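Local coordinates for CRISPR-associated endonuclease/helicase Cas3 (Thermus thermophilus HB8, PDB 3SK9), which cuts single-stranded DNA with its metal-dependent N-terminal HD nuclease domain, the part present here, in CRISPR defence against viruses and plasmids, at residues A14-S19 / P164-A169; M30-A35 / K232-L237; A37-R42 / E240-L245; H74-A79 / R171-E176. All blocks are in the same frame, centred on the assembly; numbering follows the deposited sequence.

Contact 1. Residues A14-S19 / P164-A169; sequences ALWAKS and PLWKEA
A14 and A169 bring the end of helix 10-16 against the first turns of helix 165-181, with their CA atoms 4.8 Å apart. Two methyl groups make the close approach: CB of A14 lies 4.0 Å from CB of A169, and it also rests 3.8 Å from the carbonyl O of A169, so that small side chains let the two backbones come near. Two residues on, W16 reaches across to W166. Its CG stands anti to the backbone N (chi1 170°), which carries the six-membered half of the indole over to the other helix, where CZ3 of W16 meets CH2 of W166 at 3.8 Å. The two indoles meet rim to rim, their side chains slanting across each other; the ring of W166 is buried whereas W16 lies at the surface. The helix ends here, and A17 is the first residue to leave helical geometry. K18 ties the turn back, its NZ giving a 2.7 Å hydrogen bond to the carbonyl O of W16, in the carbonyl plane. Beyond the pair, W166 also packs on L13 and P81, and A14 on W172. The arrangement is a close alanine-alanine helix contact with an aromatic edge beside it, joining the N-terminal helix to helix 165-181 in the mainly helical HD domain, away from the metal site.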
loop_
_atom_site.group_PDB
_atom_site.type_symbol
_atom_site.label_atom_id
_atom_site.label_comp_id
_atom_site.label_asym_id
_atom_site.label_seq_id
_atom_site.Cartn_x
_atom_site.Cartn_y
_atom_site.Cartn_z
ATOM N N ALA A 14 9.508 -5.579 -13.484
ATOM C CA ALA A 14 8.808 -4.841 -12.402
ATOM C C ALA A 14 8.059 -3.634 -12.962
ATOM O O ALA A 14 6.899 -3.408 -12.588
ATOM C CB ALA A 14 9.804 -4.362 -11.314
ATOM N N LEU A 15 8.722 -2.855 -13.834
ATOM C CA LEU A 15 8.093 -1.695 -14.472
ATOM C C LEU A 15 6.986 -2.051 -15.487
ATOM O O LEU A 15 6.053 -1.271 -15.698
ATOM C CB LEU A 15 9.150 -0.786 -15.105
ATOM C CG LEU A 15 10.139 -0.166 -14.064
ATOM C CD1 LEU A 15 11.433 0.477 -14.685
ATOM C CD2 LEU A 15 9.437 0.838 -13.177
ATOM N N TRP A 16 7.054 -3.250 -16.054
ATOM C CA TRP A 16 6.075 -3.687 -17.048
ATOM C C TRP A 16 4.758 -4.088 -16.424
ATOM O O TRP A 16 3.716 -4.000 -17.073
ATOM C CB TRP A 16 6.623 -4.861 -17.884
ATOM C CG TRP A 16 5.595 -5.528 -18.781
ATOM C CD1 TRP A 16 5.231 -5.140 -20.065
ATOM C CD2 TRP A 16 4.831 -6.715 -18.492
ATOM N NE1 TRP A 16 4.283 -6.012 -20.560
ATOM C CE2 TRP A 16 4.009 -6.972 -19.614
ATOM C CE3 TRP A 16 4.751 -7.572 -17.393
ATOM C CZ2 TRP A 16 3.131 -8.062 -19.663
ATOM C CZ3 TRP A 16 3.861 -8.657 -17.450
ATOM C CH2 TRP A 16 3.071 -8.888 -18.582
ATOM N N ALA A 17 4.792 -4.571 -15.178
ATOM C CA ALA A 17 3.567 -4.950 -14.475
ATOM C C ALA A 17 2.602 -3.780 -14.479
ATOM O O ALA A 17 3.011 -2.668 -14.189
ATOM C CB ALA A 17 3.891 -5.356 -13.063
ATOM N N LYS A 18 1.350 -4.025 -14.851
ATOM C CA LYS A 18 0.320 -2.964 -14.903
ATOM C C LYS A 18 -0.687 -2.984 -13.742
ATOM O O LYS A 18 -0.915 -4.031 -13.117
ATOM C CB LYS A 18 -0.484 -3.100 -16.204
ATOM C CG LYS A 18 0.424 -3.224 -17.451
ATOM C CD LYS A 18 1.218 -1.953 -17.669
ATOM C CE LYS A 18 1.854 -1.908 -19.091
ATOM N NZ LYS A 18 2.482 -3.204 -19.392
ATOM N N SER A 19 -1.330 -1.842 -13.488
ATOM C CA SER A 19 -2.445 -1.827 -12.538
ATOM C C SER A 19 -3.641 -1.132 -13.194
ATOM O O SER A 19 -3.580 0.059 -13.504
ATOM C CB SER A 19 -2.090 -1.079 -11.261
ATOM O OG SER A 19 -3.196 -1.072 -10.359
ATOM N N PRO A 164 11.027 -17.444 -12.119
ATOM C CA PRO A 164 11.718 -16.996 -10.889
ATOM C C PRO A 164 12.027 -15.487 -10.822
ATOM O O PRO A 164 12.149 -14.908 -9.731
ATOM C CB PRO A 164 13.021 -17.801 -10.909
ATOM C CG PRO A 164 12.718 -18.990 -11.732
ATOM C CD PRO A 164 11.724 -18.576 -12.759
ATOM N N LEU A 165 12.186 -14.860 -11.974
ATOM C CA LEU A 165 12.421 -13.412 -12.052
ATOM C C LEU A 165 11.291 -12.598 -11.361
ATOM O O LEU A 165 11.525 -11.505 -10.842
ATOM C CB LEU A 165 12.522 -12.974 -13.511
ATOM C CG LEU A 165 13.292 -11.673 -13.779
ATOM C CD1 LEU A 165 14.718 -11.815 -13.315
ATOM C CD2 LEU A 165 13.237 -11.303 -15.264
ATOM N N TRP A 166 10.075 -13.132 -11.364
ATOM C CA TRP A 166 8.951 -12.475 -10.670
ATOM C C TRP A 166 9.234 -12.261 -9.167
ATOM O O TRP A 166 8.836 -11.247 -8.602
ATOM C CB TRP A 166 7.638 -13.260 -10.863
ATOM C CG TRP A 166 6.981 -13.032 -12.208
ATOM C CD1 TRP A 166 6.951 -13.888 -13.274
ATOM C CD2 TRP A 166 6.288 -11.847 -12.625
ATOM N NE1 TRP A 166 6.265 -13.307 -14.324
ATOM C CE2 TRP A 166 5.844 -12.060 -13.941
ATOM C CE3 TRP A 166 5.974 -10.638 -11.996
ATOM C CZ2 TRP A 166 5.109 -11.108 -14.638
ATOM C CZ3 TRP A 166 5.232 -9.687 -12.705
ATOM C CH2 TRP A 166 4.824 -9.926 -13.997
ATOM N N LYS A 167 9.893 -13.216 -8.509
ATOM C CA LYS A 167 10.159 -13.062 -7.079
ATOM C C LYS A 167 11.136 -11.911 -6.898
ATOM O O LYS A 167 11.053 -11.136 -5.941
ATOM C CB LYS A 167 10.741 -14.345 -6.477
ATOM C CG LYS A 167 9.812 -15.549 -6.579
ATOM C CD LYS A 167 10.557 -16.860 -6.293
ATOM C CE LYS A 167 9.580 -18.023 -6.076
ATOM N NZ LYS A 167 8.577 -18.188 -7.170
ATOM N N GLU A 168 12.071 -11.794 -7.823
ATOM C CA GLU A 168 13.048 -10.694 -7.741
ATOM C C GLU A 168 12.367 -9.326 -8.025
ATOM O O GLU A 168 12.629 -8.344 -7.312
ATOM C CB GLU A 168 14.216 -10.946 -8.684
ATOM C CG GLU A 168 15.097 -12.102 -8.214
ATOM C CD GLU A 168 16.101 -12.539 -9.271
ATOM O OE1 GLU A 168 17.211 -11.974 -9.335
ATOM O OE2 GLU A 168 15.776 -13.456 -10.052
ATOM N N ALA A 169 11.514 -9.273 -9.056
ATOM C CA ALA A 169 10.781 -8.059 -9.445
ATOM C C ALA A 169 9.942 -7.510 -8.281
ATOM O O ALA A 169 9.843 -6.298 -8.087
ATOM C CB ALA A 169 9.855 -8.327 -10.657
#

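Contact 2. Residues M30-A35 / K232-L237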
loop_
_atom_site.group_PDB
_atom_site.type_symbol
_atom_site.label_atom_id
_atom_site.label_comp_id
_atom_site.label_asym_id
_atom_site.label_seq_id
_atom_site.Cartn_x
_atom_site.Cartn_y
_atom_site.Cartn_z
ATOM N N MET A 30 1.230 2.092 -6.964
ATOM C CA MET A 30 1.755 1.929 -5.580
ATOM C C MET A 30 2.240 3.266 -5.017
ATOM O O MET A 30 1.998 3.614 -3.845
ATOM C CB MET A 30 2.898 0.876 -5.540
ATOM C CG MET A 30 2.460 -0.615 -5.765
ATOM S SD MET A 30 3.938 -1.672 -6.134
ATOM C CE MET A 30 4.798 -1.596 -4.571
ATOM N N LEU A 31 2.899 4.058 -5.850
ATOM C CA LEU A 31 3.391 5.348 -5.361
ATOM C C LEU A 31 2.229 6.332 -5.139
ATOM O O LEU A 31 2.260 7.157 -4.176
ATOM C CB LEU A 31 4.414 5.933 -6.317
ATOM C CG LEU A 31 5.761 5.218 -6.395
ATOM C CD1 LEU A 31 6.580 5.774 -7.587
ATOM C CD2 LEU A 31 6.538 5.351 -5.083
ATOM N N ASP A 32 1.201 6.246 -5.984
ATOM C CA ASP A 32 0.010 7.098 -5.795
ATOM C C ASP A 32 -0.658 6.773 -4.446
ATOM O O ASP A 32 -1.140 7.674 -3.752
ATOM C CB ASP A 32 -1.050 6.850 -6.886
ATOM C CG ASP A 32 -0.608 7.379 -8.269
ATOM O OD1 ASP A 32 0.353 8.165 -8.296
ATOM O OD2 ASP A 32 -1.241 6.995 -9.268
ATOM N N THR A 33 -0.751 5.477 -4.163
ATOM C CA THR A 33 -1.387 4.992 -2.918
ATOM C C THR A 33 -0.592 5.501 -1.724
ATOM O O THR A 33 -1.135 5.971 -0.733
ATOM C CB THR A 33 -1.472 3.424 -2.909
ATOM O OG1 THR A 33 -2.283 3.010 -4.024
ATOM C CG2 THR A 33 -2.120 2.903 -1.582
ATOM N N ALA A 34 0.720 5.363 -1.783
ATOM C CA ALA A 34 1.583 5.912 -0.709
ATOM C C ALA A 34 1.432 7.426 -0.564
ATOM O O ALA A 34 1.455 7.942 0.560
ATOM C CB ALA A 34 3.075 5.578 -0.984
ATOM N N ALA A 35 1.273 8.131 -1.678
ATOM C CA ALA A 35 1.156 9.589 -1.655
ATOM C C ALA A 35 -0.172 9.990 -0.981
ATOM O O ALA A 35 -0.206 10.936 -0.189
ATOM C CB ALA A 35 1.257 10.186 -3.104
ATOM N N LYS A 232 6.307 14.165 -6.199
ATOM C CA LYS A 232 5.804 15.532 -5.944
ATOM C C LYS A 232 4.491 15.781 -6.635
ATOM O O LYS A 232 3.587 16.376 -6.054
ATOM C CB LYS A 232 6.799 16.618 -6.416
ATOM C CG LYS A 232 8.084 16.667 -5.619
ATOM C CD LYS A 232 8.945 17.857 -6.048
ATOM C CE LYS A 232 10.444 17.552 -5.923
ATOM N NZ LYS A 232 10.889 16.518 -6.910
ATOM N N GLU A 233 4.372 15.292 -7.870
ATOM C CA GLU A 233 3.136 15.424 -8.623
ATOM C C GLU A 233 2.035 14.540 -8.018
ATOM O O GLU A 233 0.893 14.971 -7.942
ATOM C CB GLU A 233 3.329 15.071 -10.108
ATOM C CG GLU A 233 2.076 15.212 -10.947
ATOM C CD GLU A 233 1.541 16.653 -10.915
ATOM O OE1 GLU A 233 2.331 17.590 -10.612
ATOM O OE2 GLU A 233 0.334 16.849 -11.186
ATOM N N ALA A 234 2.352 13.300 -7.643
ATOM C CA ALA A 234 1.365 12.448 -6.950
ATOM C C ALA A 234 0.877 13.068 -5.610
ATOM O O ALA A 234 -0.285 12.949 -5.260
ATOM C CB ALA A 234 1.960 11.020 -6.726
ATOM N N LEU A 235 1.762 13.726 -4.854
ATOM C CA LEU A 235 1.344 14.409 -3.609
ATOM C C LEU A 235 0.373 15.585 -3.905
ATOM O O LEU A 235 -0.600 15.817 -3.185
ATOM C CB LEU A 235 2.581 14.877 -2.841
ATOM C CG LEU A 235 3.240 13.715 -2.089
ATOM C CD1 LEU A 235 4.670 14.051 -1.629
ATOM C CD2 LEU A 235 2.355 13.239 -0.886
ATOM N N ARG A 236 0.623 16.307 -4.999
ATOM C CA ARG A 236 -0.263 17.400 -5.374
ATOM C C ARG A 236 -1.627 16.841 -5.752
ATOM O O ARG A 236 -2.653 17.367 -5.360
ATOM C CB ARG A 236 0.340 18.160 -6.558
ATOM C CG ARG A 236 -0.412 19.461 -6.913
ATOM C CD ARG A 236 0.086 20.050 -8.260
ATOM N NE ARG A 236 -0.339 19.208 -9.378
ATOM C CZ ARG A 236 -1.593 19.153 -9.824
ATOM N NH1 ARG A 236 -2.526 19.910 -9.256
ATOM N NH2 ARG A 236 -1.918 18.358 -10.833
ATOM N N LEU A 237 -1.630 15.744 -6.521
ATOM C CA LEU A 237 -2.881 15.139 -6.928
ATOM C C LEU A 237 -3.629 14.611 -5.694
ATOM O O LEU A 237 -4.862 14.655 -5.625
ATOM C CB LEU A 237 -2.609 13.977 -7.899
ATOM C CG LEU A 237 -2.114 14.353 -9.311
ATOM C CD1 LEU A 237 -1.681 13.021 -10.003
ATOM C CD2 LEU A 237 -3.229 15.018 -10.087
#
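With chi1 of D32 at -70°, its CG lies anti to the carbonyl carbon and beside the backbone N, and the carboxylate swings toward helix 230-246, where OD1 of D32 comes within 3.6 Å of CB of A234. L235 takes a similar first torsion (-78°), which lays its CD2 branch against the backbone of A35, 3.5 Å from the carbonyl O of A35. Between these two, the methyl groups of A35 and A234 face one another, CB to CB at 3.8 Å, and CD2 of L235 also touches CB of A35, at 3.9 Å. The contact is therefore a methyl-to-methyl core with a carboxylate at one end and a leucine branch at the other. It joins helix 26-43 to helix 230-246 in the helical bundle of the HD nuclease domain, the segment axes passing 8.8 Å apart at a crossing angle of -53°. Alanine at both facing positions is consistent with this close approach. No hydrogen bond crosses the interface, and the buried polar group there is served from elsewhere: OD1 of D32 is hydrogen-bonded to the hydroxyl of Y230, and OD2 forms a salt bridge with R223, two partners that would probably stabilise the charged form. The side chain of D32 is about 5 Å from that of H29, a metal ligand. On the outer face of helix 230-246, R236 grips E233 side-on, NE and NH2 both meeting OE2 of E233, the NH2 bond being 2.7 Å long, while NH1 of R236 forms a further salt bridge with E240.

Contact 3. Residues A37-R42 / E240-L245; sequences ALAVLR and EALNRL
Both segments are regular helix, 37-42 in helix 26-43 and 240-245 in helix 230-246, and at this level their backbones stand well apart: the nearest CA atoms, those of V40 and L242, are 7.5 Å from each other. The separation is bridged by a single leucine. L242 points its CB toward the other helix, and with chi1 at -63° its CG lies anti to the carbonyl carbon, extending the CD1 branch across the gap. That single methyl does all the touching. CD1 of L242 sits 3.8 Å from CB of A39, 3.8 Å from the backbone N of V40 and 4.0 Å from CB of V40, so it fits against the corner between two consecutive residues and meets main chain as well as side chain. A39 directs its methyl at the leucine, whereas V40 presents its CB from the flank.

This is apolar helix-to-helix packing inside the helical bundle of the HD domain, with no hydrogen bond across it. Helix 196-213, which carries the metal ligand D210, adjoins both partners: L205 packs on V40, and F208 on L242, yet the side chain of V40 remains about 11 Å from that of D210. The far side of helix 26-43 is covered by helix 60-71, where A37 touches V71 and L41 meets L64 and A67.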
loop_
_atom_site.group_PDB
_atom_site.type_symbol
_atom_site.label_atom_id
_atom_site.label_comp_id
_atom_site.label_asym_id
_atom_site.label_seq_id
_atom_site.Cartn_x
_atom_site.Cartn_y
_atom_site.Cartn_z
ATOM N N ALA A 37 -1.781 8.119 1.215
ATOM C CA ALA A 37 -1.603 7.768 2.634
ATOM C C ALA A 37 -0.848 8.875 3.377
ATOM O O ALA A 37 -1.236 9.266 4.467
ATOM C CB ALA A 37 -0.829 6.425 2.768
ATOM N N LEU A 38 0.260 9.353 2.791
ATOM C CA LEU A 38 1.069 10.374 3.449
ATOM C C LEU A 38 0.259 11.671 3.602
ATOM O O LEU A 38 0.238 12.310 4.681
ATOM C CB LEU A 38 2.368 10.595 2.669
ATOM C CG LEU A 38 3.374 11.523 3.375
ATOM C CD1 LEU A 38 3.598 11.066 4.838
ATOM C CD2 LEU A 38 4.706 11.578 2.623
ATOM N N ALA A 39 -0.485 12.023 2.556
ATOM C CA ALA A 39 -1.267 13.275 2.593
ATOM C C ALA A 39 -2.379 13.220 3.625
ATOM O O ALA A 39 -2.610 14.175 4.382
ATOM C CB ALA A 39 -1.829 13.610 1.200
ATOM N N VAL A 40 -3.100 12.116 3.647
ATOM C CA VAL A 40 -4.161 12.015 4.638
ATOM C C VAL A 40 -3.609 11.879 6.102
ATOM O O VAL A 40 -4.191 12.470 6.981
ATOM C CB VAL A 40 -5.331 11.026 4.304
ATOM C CG1 VAL A 40 -4.930 9.614 4.389
ATOM C CG2 VAL A 40 -6.478 11.302 5.324
ATOM N N LEU A 41 -2.465 11.208 6.352
ATOM C CA LEU A 41 -1.862 11.179 7.704
ATOM C C LEU A 41 -1.478 12.598 8.164
ATOM O O LEU A 41 -1.609 12.936 9.331
ATOM C CB LEU A 41 -0.618 10.264 7.776
ATOM C CG LEU A 41 -0.949 8.748 7.691
ATOM C CD1 LEU A 41 0.350 7.924 7.490
ATOM C CD2 LEU A 41 -1.773 8.295 8.960
ATOM N N ARG A 42 -0.989 13.430 7.238
ATOM C CA ARG A 42 -0.642 14.805 7.582
ATOM C C ARG A 42 -1.869 15.605 7.979
ATOM O O ARG A 42 -1.763 16.549 8.776
ATOM C CB ARG A 42 0.114 15.496 6.431
ATOM C CG ARG A 42 1.586 15.055 6.341
ATOM C CD ARG A 42 2.188 15.427 4.984
ATOM N NE ARG A 42 3.611 15.116 4.893
ATOM C CZ ARG A 42 4.350 15.314 3.806
ATOM N NH1 ARG A 42 3.798 15.846 2.704
ATOM N NH2 ARG A 42 5.643 14.995 3.837
ATOM N N GLU A 240 -5.372 17.470 -3.922
ATOM C CA GLU A 240 -6.582 17.882 -4.665
ATOM C C GLU A 240 -7.719 16.898 -4.481
ATOM O O GLU A 240 -8.875 17.286 -4.368
ATOM C CB GLU A 240 -6.315 18.044 -6.171
ATOM C CG GLU A 240 -5.625 19.325 -6.571
ATOM C CD GLU A 240 -5.566 19.486 -8.087
ATOM O OE1 GLU A 240 -6.146 20.465 -8.612
ATOM O OE2 GLU A 240 -4.954 18.622 -8.759
ATOM N N ALA A 241 -7.379 15.616 -4.487
ATOM C CA ALA A 241 -8.368 14.555 -4.403
ATOM C C ALA A 241 -8.982 14.599 -3.017
ATOM O O ALA A 241 -10.201 14.496 -2.858
ATOM C CB ALA A 241 -7.718 13.198 -4.620
ATOM N N LEU A 242 -8.150 14.755 -2.002
ATOM C CA LEU A 242 -8.715 14.787 -0.635
ATOM C C LEU A 242 -9.644 15.988 -0.490
ATOM O O LEU A 242 -10.721 15.868 0.108
ATOM C CB LEU A 242 -7.631 14.762 0.424
ATOM C CG LEU A 242 -6.826 13.465 0.353
ATOM C CD1 LEU A 242 -5.666 13.628 1.255
ATOM C CD2 LEU A 242 -7.692 12.239 0.746
ATOM N N ASN A 243 -9.256 17.117 -1.081
ATOM C CA ASN A 243 -10.113 18.311 -1.085
ATOM C C ASN A 243 -11.473 18.034 -1.760
ATOM O O ASN A 243 -12.510 18.319 -1.192
ATOM C CB ASN A 243 -9.392 19.492 -1.750
ATOM C CG ASN A 243 -8.275 20.047 -0.899
ATOM O OD1 ASN A 243 -8.174 19.741 0.298
ATOM N ND2 ASN A 243 -7.424 20.881 -1.506
ATOM N N ARG A 244 -11.459 17.441 -2.952
ATOM C CA ARG A 244 -12.693 17.125 -3.676
ATOM C C ARG A 244 -13.580 16.136 -2.905
ATOM O O ARG A 244 -14.806 16.309 -2.830
ATOM C CB ARG A 244 -12.364 16.568 -5.078
ATOM C CG ARG A 244 -13.597 16.300 -5.957
ATOM C CD ARG A 244 -13.195 15.936 -7.399
ATOM N NE ARG A 244 -12.015 16.679 -7.843
ATOM C CZ ARG A 244 -11.299 16.393 -8.929
ATOM N NH1 ARG A 244 -11.641 15.375 -9.718
ATOM N NH2 ARG A 244 -10.234 17.127 -9.229
ATOM N N LEU A 245 -12.976 15.092 -2.336
ATOM C CA LEU A 245 -13.759 14.053 -1.675
ATOM C C LEU A 245 -14.446 14.637 -0.459
ATOM O O LEU A 245 -15.470 14.129 -0.021
ATOM C CB LEU A 245 -12.881 12.844 -1.256
ATOM C CG LEU A 245 -12.468 11.998 -2.459
ATOM C CD1 LEU A 245 -11.332 11.010 -2.121
ATOM C CD2 LEU A 245 -13.695 11.263 -3.027
#

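Contact 4. Residues H74-A79 / R171-E176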
loop_
_atom_site.group_PDB
_atom_site.type_symbol
_atom_site.label_atom_id
_atom_site.label_comp_id
_atom_site.label_asym_id
_atom_site.label_seq_id
_atom_site.Cartn_x
_atom_site.Cartn_y
_atom_site.Cartn_z
ATOM N N HIS A 74 -0.156 -2.281 -0.859
ATOM C CA HIS A 74 -1.473 -2.973 -0.878
ATOM C C HIS A 74 -1.670 -3.832 -2.132
ATOM O O HIS A 74 -2.225 -4.918 -2.044
ATOM C CB HIS A 74 -2.582 -1.891 -0.778
ATOM C CG HIS A 74 -4.003 -2.388 -0.678
ATOM N ND1 HIS A 74 -4.804 -2.571 -1.788
ATOM C CD2 HIS A 74 -4.789 -2.649 0.397
ATOM C CE1 HIS A 74 -6.022 -2.914 -1.403
ATOM N NE2 HIS A 74 -6.038 -2.985 -0.081
ATOM N N ASP A 75 -1.259 -3.342 -3.304
ATOM C CA ASP A 75 -1.526 -4.090 -4.550
ATOM C C ASP A 75 -0.290 -4.795 -5.069
ATOM O O ASP A 75 -0.222 -5.127 -6.258
ATOM C CB ASP A 75 -2.125 -3.166 -5.649
ATOM C CG ASP A 75 -3.634 -2.920 -5.466
ATOM O OD1 ASP A 75 -4.254 -3.338 -4.438
ATOM O OD2 ASP A 75 -4.214 -2.298 -6.378
ATOM N N LEU A 76 0.682 -5.040 -4.197
ATOM C CA LEU A 76 1.878 -5.755 -4.607
ATOM C C LEU A 76 1.530 -7.169 -5.151
ATOM O O LEU A 76 2.220 -7.713 -6.037
ATOM C CB LEU A 76 2.857 -5.868 -3.432
ATOM C CG LEU A 76 4.146 -6.589 -3.812
ATOM C CD1 LEU A 76 4.882 -5.750 -4.859
ATOM C CD2 LEU A 76 5.044 -6.815 -2.548
ATOM N N GLY A 77 0.423 -7.731 -4.670
ATOM C CA GLY A 77 -0.061 -9.022 -5.166
ATOM C C GLY A 77 -0.302 -9.086 -6.684
ATOM O O GLY A 77 -0.352 -10.175 -7.249
ATOM N N LYS A 78 -0.458 -7.925 -7.333
ATOM C CA LYS A 78 -0.650 -7.881 -8.808
ATOM C C LYS A 78 0.617 -8.180 -9.587
ATOM O O LYS A 78 0.569 -8.389 -10.813
ATOM C CB LYS A 78 -1.228 -6.532 -9.246
ATOM C CG LYS A 78 -2.679 -6.371 -8.834
ATOM C CD LYS A 78 -3.306 -5.159 -9.494
ATOM C CE LYS A 78 -4.690 -4.856 -8.953
ATOM N NZ LYS A 78 -4.952 -3.390 -8.976
ATOM N N ALA A 79 1.740 -8.204 -8.883
ATOM C CA ALA A 79 3.042 -8.461 -9.498
ATOM C C ALA A 79 3.256 -9.976 -9.617
ATOM O O ALA A 79 4.180 -10.536 -9.032
ATOM C CB ALA A 79 4.155 -7.839 -8.680
ATOM N N ARG A 171 10.570 -7.864 -5.113
ATOM C CA ARG A 171 11.428 -7.244 -4.107
ATOM C C ARG A 171 11.909 -5.878 -4.587
ATOM O O ARG A 171 11.991 -4.902 -3.801
ATOM C CB ARG A 171 12.596 -8.175 -3.776
ATOM C CG ARG A 171 12.049 -9.542 -3.199
ATOM C CD ARG A 171 13.058 -10.723 -3.063
ATOM N NE ARG A 171 12.557 -11.742 -2.105
ATOM C CZ ARG A 171 11.465 -12.499 -2.284
ATOM N NH1 ARG A 171 10.715 -12.392 -3.396
ATOM N NH2 ARG A 171 11.097 -13.367 -1.345
ATOM N N TRP A 172 12.187 -5.794 -5.895
ATOM C CA TRP A 172 12.563 -4.512 -6.529
ATOM C C TRP A 172 11.492 -3.439 -6.325
ATOM O O TRP A 172 11.787 -2.295 -5.930
ATOM C CB TRP A 172 12.816 -4.731 -8.030
ATOM C CG TRP A 172 13.458 -3.532 -8.756
ATOM C CD1 TRP A 172 14.791 -3.358 -9.074
ATOM C CD2 TRP A 172 12.769 -2.408 -9.308
ATOM N NE1 TRP A 172 14.969 -2.160 -9.736
ATOM C CE2 TRP A 172 13.747 -1.556 -9.892
ATOM C CE3 TRP A 172 11.425 -2.016 -9.333
ATOM C CZ2 TRP A 172 13.412 -0.345 -10.508
ATOM C CZ3 TRP A 172 11.089 -0.822 -9.948
ATOM C CH2 TRP A 172 12.086 0.009 -10.513
ATOM N N LEU A 173 10.236 -3.819 -6.514
ATOM C CA LEU A 173 9.152 -2.845 -6.354
ATOM C C LEU A 173 9.020 -2.338 -4.905
ATOM O O LEU A 173 8.853 -1.138 -4.647
ATOM C CB LEU A 173 7.828 -3.487 -6.778
ATOM C CG LEU A 173 7.618 -3.603 -8.284
ATOM C CD1 LEU A 173 6.502 -4.510 -8.563
ATOM C CD2 LEU A 173 7.370 -2.208 -8.947
ATOM N N LEU A 174 9.052 -3.255 -3.949
ATOM C CA LEU A 174 9.043 -2.826 -2.540
ATOM C C LEU A 174 10.210 -1.873 -2.205
ATOM O O LEU A 174 10.043 -0.869 -1.533
ATOM C CB LEU A 174 9.119 -4.051 -1.631
ATOM C CG LEU A 174 9.132 -3.646 -0.133
ATOM C CD1 LEU A 174 8.482 -4.747 0.668
ATOM C CD2 LEU A 174 10.579 -3.358 0.367
ATOM N N GLU A 175 11.414 -2.195 -2.670
ATOM C CA GLU A 175 12.553 -1.341 -2.402
ATOM C C GLU A 175 12.340 0.033 -3.052
ATOM O O GLU A 175 12.658 1.060 -2.469
ATOM C CB GLU A 175 13.826 -2.053 -2.909
ATOM C CG GLU A 175 15.094 -1.510 -2.396
ATOM C CD GLU A 175 15.223 -1.586 -0.888
ATOM O OE1 GLU A 175 14.740 -2.561 -0.252
ATOM O OE2 GLU A 175 15.812 -0.616 -0.348
ATOM N N GLU A 176 11.770 0.081 -4.253
ATOM C CA GLU A 176 11.552 1.372 -4.910
ATOM C C GLU A 176 10.597 2.310 -4.129
ATOM O O GLU A 176 10.803 3.499 -4.094
ATOM C CB GLU A 176 11.051 1.146 -6.328
ATOM C CG GLU A 176 10.941 2.370 -7.182
ATOM C CD GLU A 176 12.273 2.845 -7.775
ATOM O OE1 GLU A 176 13.348 2.287 -7.465
ATOM O OE2 GLU A 176 12.269 3.809 -8.552
#
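L173 reaches from helix 165-181 toward L76 and A79, in the turn that follows the metal-binding pair H74 and D75. Starting at its root, CB of L173 lies 4.2 Å from CD1 of L76, which comes from the 3-10 turn at 76-78. Next along is CG of L173, set anti to the carbonyl carbon (chi1 -77°), which packs 3.8 Å from CB of A14 in helix 10-16. The branch then ends at CD1, 4.1 Å from CB of A79. One leucine thus touches the turn at two levels, by its stem and by one branch, and both contacts are apolar. L76 comes from the turn with CG anti to its backbone N (chi1 -179°), which sends CD1 to the stem of L173. No hydrogen bond links the segments.

The polar side chains of the turn bond among themselves: ND1 of H74 donates to OD1 of D75 at 2.8 Å, from above the carboxylate plane, and NZ of K78 makes a 2.9 Å salt bridge with OD2 of D75 from the opposite face of the carboxylate. H110 gives OD1 of D75 a further hydrogen bond. H74 and D75 are the His-Asp pair for which HD domains are named, and H29 and D210 complete the metal ligands. L118 and L121 cover L76, and L27 packs on L173, so L76 and L173 meet where helices 10-16, 26-43 and 110-124 close round helix 165-181.

How the contacts relate
Contacts 2 and 3 join the same two helices, 26-43 and 230-246: at contact 2 alanines let the backbones approach, while at contact 3 a leucine spans a wider gap. Contacts 1 and 4 share helix 165-181 and lie side by side, joined by packing of W166 on the backbone of A79 and by a probable hydrogen bond between S19 and K78. Contact 4 is nearest the chain centre and holds two metal ligands; contact 1 lies farthest out and alone includes an exposed touching residue, a tryptophan. Contact 2 meets contact 4 through M30, which packs near L76 and L173. All four are essentially apolar, though contact 2 adds a buried carboxylate.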